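PDB 3P9Y: CG14216 from Drosophila melanogaster, which dephosphorylates phosphoserine 5 in the heptapeptide repeats of the RNA polymerase II C-terminal domain and probably acts in RNA processing and termination. Local coordinates for residues Phe61-Tyr65 with Lys96-Arg101. The protein carries 2 engineered substitutions. Numbering follows the deposited sequence.
Sequences FGTKY and KKCPER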
ATOM      1  N   PHE A  61      -6.037  12.630  -7.297  1.00 29.20           N
ATOM      2  CA  PHE A  61      -4.681  12.175  -7.064  1.00 26.88           C
ATOM      3  C   PHE A  61      -3.750  13.277  -7.541  1.00 29.16           C
ATOM      4  O   PHE A  61      -4.011  13.914  -8.558  1.00 30.54           O
ATOM      5  CB  PHE A  61      -4.411  10.863  -7.797  1.00 26.19           C
ATOM      6  CG  PHE A  61      -4.919   9.653  -7.069  1.00 25.51           C
ATOM      7  CD1 PHE A  61      -4.109   8.984  -6.162  1.00 23.89           C
ATOM      8  CD2 PHE A  61      -6.206   9.192  -7.278  1.00 26.37           C
ATOM      9  CE1 PHE A  61      -4.572   7.873  -5.487  1.00 23.39           C
ATOM     10  CE2 PHE A  61      -6.678   8.084  -6.606  1.00 26.44           C
ATOM     11  CZ  PHE A  61      -5.859   7.421  -5.706  1.00 24.46           C
ATOM     12  N   GLY A  62      -2.678  13.519  -6.795  1.00 27.32           N
ATOM     13  CA  GLY A  62      -1.781  14.615  -7.106  1.00 28.05           C
ATOM     14  C   GLY A  62      -1.953  15.790  -6.161  1.00 27.63           C
ATOM     15  O   GLY A  62      -1.057  16.618  -6.040  1.00 31.10           O
ATOM     16  N   THR A  63      -3.104  15.875  -5.501  1.00 27.64           N
ATOM     17  CA  THR A  63      -3.311  16.874  -4.458  1.00 28.61           C
ATOM     18  C   THR A  63      -2.344  16.589  -3.313  1.00 27.74           C
ATOM     19  O   THR A  63      -2.369  15.506  -2.736  1.00 28.00           O
ATOM     20  CB  THR A  63      -4.751  16.835  -3.895  1.00 29.12           C
ATOM     21  OG1 THR A  63      -5.703  16.919  -4.963  1.00 32.58           O
ATOM     22  CG2 THR A  63      -4.984  17.989  -2.928  1.00 28.77           C
ATOM     23  N   LYS A  64      -1.489  17.552  -2.990  1.00 28.07           N
ATOM     24  CA  LYS A  64      -0.534  17.389  -1.899  1.00 28.51           C
ATOM     25  C   LYS A  64      -1.242  17.044  -0.592  1.00 28.27           C
ATOM     26  O   LYS A  64      -2.309  17.581  -0.297  1.00 29.02           O
ATOM     27  CB  LYS A  64       0.279  18.668  -1.705  1.00 31.89           C
ATOM     28  CG  LYS A  64       1.187  19.035  -2.864  1.00 36.77           C
ATOM     29  CD  LYS A  64       1.968  20.302  -2.533  1.00 44.62           C
ATOM     30  CE  LYS A  64       2.687  20.865  -3.743  1.00 54.63           C
ATOM     31  NZ  LYS A  64       3.330  22.174  -3.445  1.00 59.69           N
ATOM     32  N   TYR A  65      -0.647  16.145   0.187  1.00 27.38           N
ATOM     33  CA  TYR A  65      -1.181  15.814   1.503  1.00 27.65           C
ATOM     34  C   TYR A  65      -1.277  17.079   2.346  1.00 29.06           C
ATOM     35  O   TYR A  65      -2.187  17.234   3.152  1.00 27.35           O
ATOM     36  CB  TYR A  65      -0.288  14.801   2.225  1.00 25.56           C
ATOM     37  CG  TYR A  65      -0.273  13.416   1.613  1.00 23.39           C
ATOM     38  CD1 TYR A  65      -1.404  12.608   1.638  1.00 22.47           C
ATOM     39  CD2 TYR A  65       0.880  12.910   1.028  1.00 22.41           C
ATOM     40  CE1 TYR A  65      -1.389  11.336   1.085  1.00 21.63           C
ATOM     41  CE2 TYR A  65       0.905  11.643   0.473  1.00 22.04           C
ATOM     42  CZ  TYR A  65      -0.234  10.859   0.506  1.00 20.77           C
ATOM     43  OH  TYR A  65      -0.208   9.596  -0.045  1.00 21.57           O
ATOM     44  N   LYS A  96       5.966  11.484   1.587  1.00 22.07           N
ATOM     45  CA  LYS A  96       6.022  11.975   0.221  1.00 22.47           C
ATOM     46  C   LYS A  96       5.027  13.094  -0.027  1.00 23.21           C
ATOM     47  O   LYS A  96       4.141  13.353   0.786  1.00 23.64           O
ATOM     48  CB  LYS A  96       5.801  10.828  -0.774  1.00 21.51           C
ATOM     49  CG  LYS A  96       4.425  10.168  -0.706  1.00 22.48           C
ATOM     50  CD  LYS A  96       4.340   8.998  -1.685  1.00 21.56           C
ATOM     51  CE  LYS A  96       2.951   8.385  -1.743  1.00 20.15           C
ATOM     52  NZ  LYS A  96       2.952   7.164  -2.601  1.00 20.40           N
ATOM     53  N   LYS A  97       5.193  13.738  -1.175  1.00 24.28           N
ATOM     54  CA  LYS A  97       4.456  14.936  -1.537  1.00 26.20           C
ATOM     55  C   LYS A  97       2.956  14.696  -1.619  1.00 25.16           C
ATOM     56  O   LYS A  97       2.172  15.456  -1.057  1.00 27.27           O
ATOM     57  CB  LYS A  97       4.971  15.439  -2.891  1.00 32.22           C
ATOM     58  CG  LYS A  97       4.304  16.699  -3.420  1.00 39.39           C
ATOM     59  CD  LYS A  97       4.604  16.866  -4.910  1.00 47.96           C
ATOM     60  CE  LYS A  97       4.284  18.265  -5.415  1.00 62.99           C
ATOM     61  NZ  LYS A  97       5.295  19.271  -4.980  1.00 65.68           N
ATOM     62  N   CYS A  98       2.548  13.642  -2.318  1.00 23.49           N
ATOM     63  CA  CYS A  98       1.137  13.469  -2.636  1.00 24.79           C
ATOM     64  C   CYS A  98       0.735  12.031  -2.941  1.00 22.72           C
ATOM     65  O   CYS A  98       1.569  11.208  -3.315  1.00 21.86           O
ATOM     66  CB  CYS A  98       0.791  14.328  -3.853  1.00 27.46           C
ATOM     67  SG  CYS A  98       1.670  13.814  -5.354  1.00 28.15           S
ATOM     68  N   PRO A  99      -0.562  11.732  -2.795  1.00 23.31           N
ATOM     69  CA  PRO A  99      -1.111  10.435  -3.206  1.00 21.95           C
ATOM     70  C   PRO A  99      -0.883  10.168  -4.698  1.00 23.42           C
ATOM     71  O   PRO A  99      -1.040  11.088  -5.508  1.00 24.69           O
ATOM     72  CB  PRO A  99      -2.612  10.564  -2.934  1.00 22.72           C
ATOM     73  CG  PRO A  99      -2.842  11.901  -2.333  1.00 23.65           C
ATOM     74  CD  PRO A  99      -1.539  12.569  -2.082  1.00 24.14           C
ATOM     75  N   GLU A 100      -0.527   8.933  -5.049  1.00 22.38           N
ATOM     76  CA  GLU A 100      -0.281   8.544  -6.433  1.00 22.67           C
ATOM     77  C   GLU A 100      -1.183   7.383  -6.818  1.00 22.15           C
ATOM     78  O   GLU A 100      -1.497   6.533  -5.986  1.00 20.00           O
ATOM     79  CB  GLU A 100       1.167   8.109  -6.603  1.00 21.57           C
ATOM     80  CG  GLU A 100       2.181   9.057  -6.007  1.00 23.03           C
ATOM     81  CD  GLU A 100       3.581   8.500  -6.095  1.00 23.59           C
ATOM     82  OE1 GLU A 100       4.119   8.430  -7.219  1.00 26.23           O
ATOM     83  OE2 GLU A 100       4.142   8.118  -5.048  1.00 22.77           O
ATOM     84  N   ARG A 101      -1.588   7.348  -8.084  1.00 22.37           N
ATOM     85  CA  ARG A 101      -2.462   6.296  -8.589  1.00 23.37           C
ATOM     86  C   ARG A 101      -1.601   5.229  -9.259  1.00 22.38           C
ATOM     87  O   ARG A 101      -0.715   5.547 -10.053  1.00 23.59           O
ATOM     88  CB  ARG A 101      -3.484   6.874  -9.580  1.00 24.09           C
ATOM     89  CG  ARG A 101      -4.863   6.215  -9.506  1.00 25.49           C
ATOM     90  CD  ARG A 101      -5.889   6.885 -10.423  1.00 27.49           C
ATOM     91  NE  ARG A 101      -5.991   6.218 -11.722  1.00 29.07           N
ATOM     92  CZ  ARG A 101      -6.989   5.416 -12.093  1.00 29.45           C
ATOM     93  NH1 ARG A 101      -8.007   5.167 -11.281  1.00 30.75           N
ATOM     94  NH2 ARG A 101      -6.974   4.861 -13.295  1.00 31.01           N
TER
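Pro99 lies against Tyr65, its CD 3.4 Å from the ring centroid, in a CH-pi contact displaced toward the rim of the face. Tyr65 CG lies anti to its carbonyl carbon (chi1 -68°), which brings the phenol across the proline. Proline suits this place because its CD, made electron-poor by the adjoining amide nitrogen, is a good partner for an aromatic face. The same CD lies 3.1 Å from Thr63 O. At the edge of the phenol, Lys96 O sits in the ring plane, 3.3 Å from Tyr65 CD2. Phe61 is held in a similar way at the other end: Arg101 CG stands over the centre of its face, 12° off the normal. The arginine meets the ring with its aliphatic stem, while its bent chain carries NH1 to a hydrogen bond with Gly43 O. Phe61 CD1 also meets Pro99 CB at 3.9 Å.

Two backbone hydrogen bonds join these loops, which bracket helices 65-82 and 85-95 in the LMW PTP-like fold of this phosphatase. Tyr65 N gives a fairly straight bond to Lys97 O at 3.2 Å, just after the N-cap residue Lys64. Gly62 N reaches Pro99 O at 3.2 Å on a more bent path; glycine, lacking a CB, readily adopts the phi of 105° found here.

On the solvent side, the methylenes of Lys64 and Lys97 touch where the chains cross at a slant, although their NZ atoms are 3.8 Å apart, an approach that probably costs some electrostatic energy. In the second shell, on the buried side, Tyr65 OH is hydrogen-bonded to Asn19 O, which fixes the far end of the phenol. The extended Lys96 chain passes this hydroxyl, and its NZ forms a salt bridge to Glu100 OE2 and a hydrogen bond to Ser39 OG.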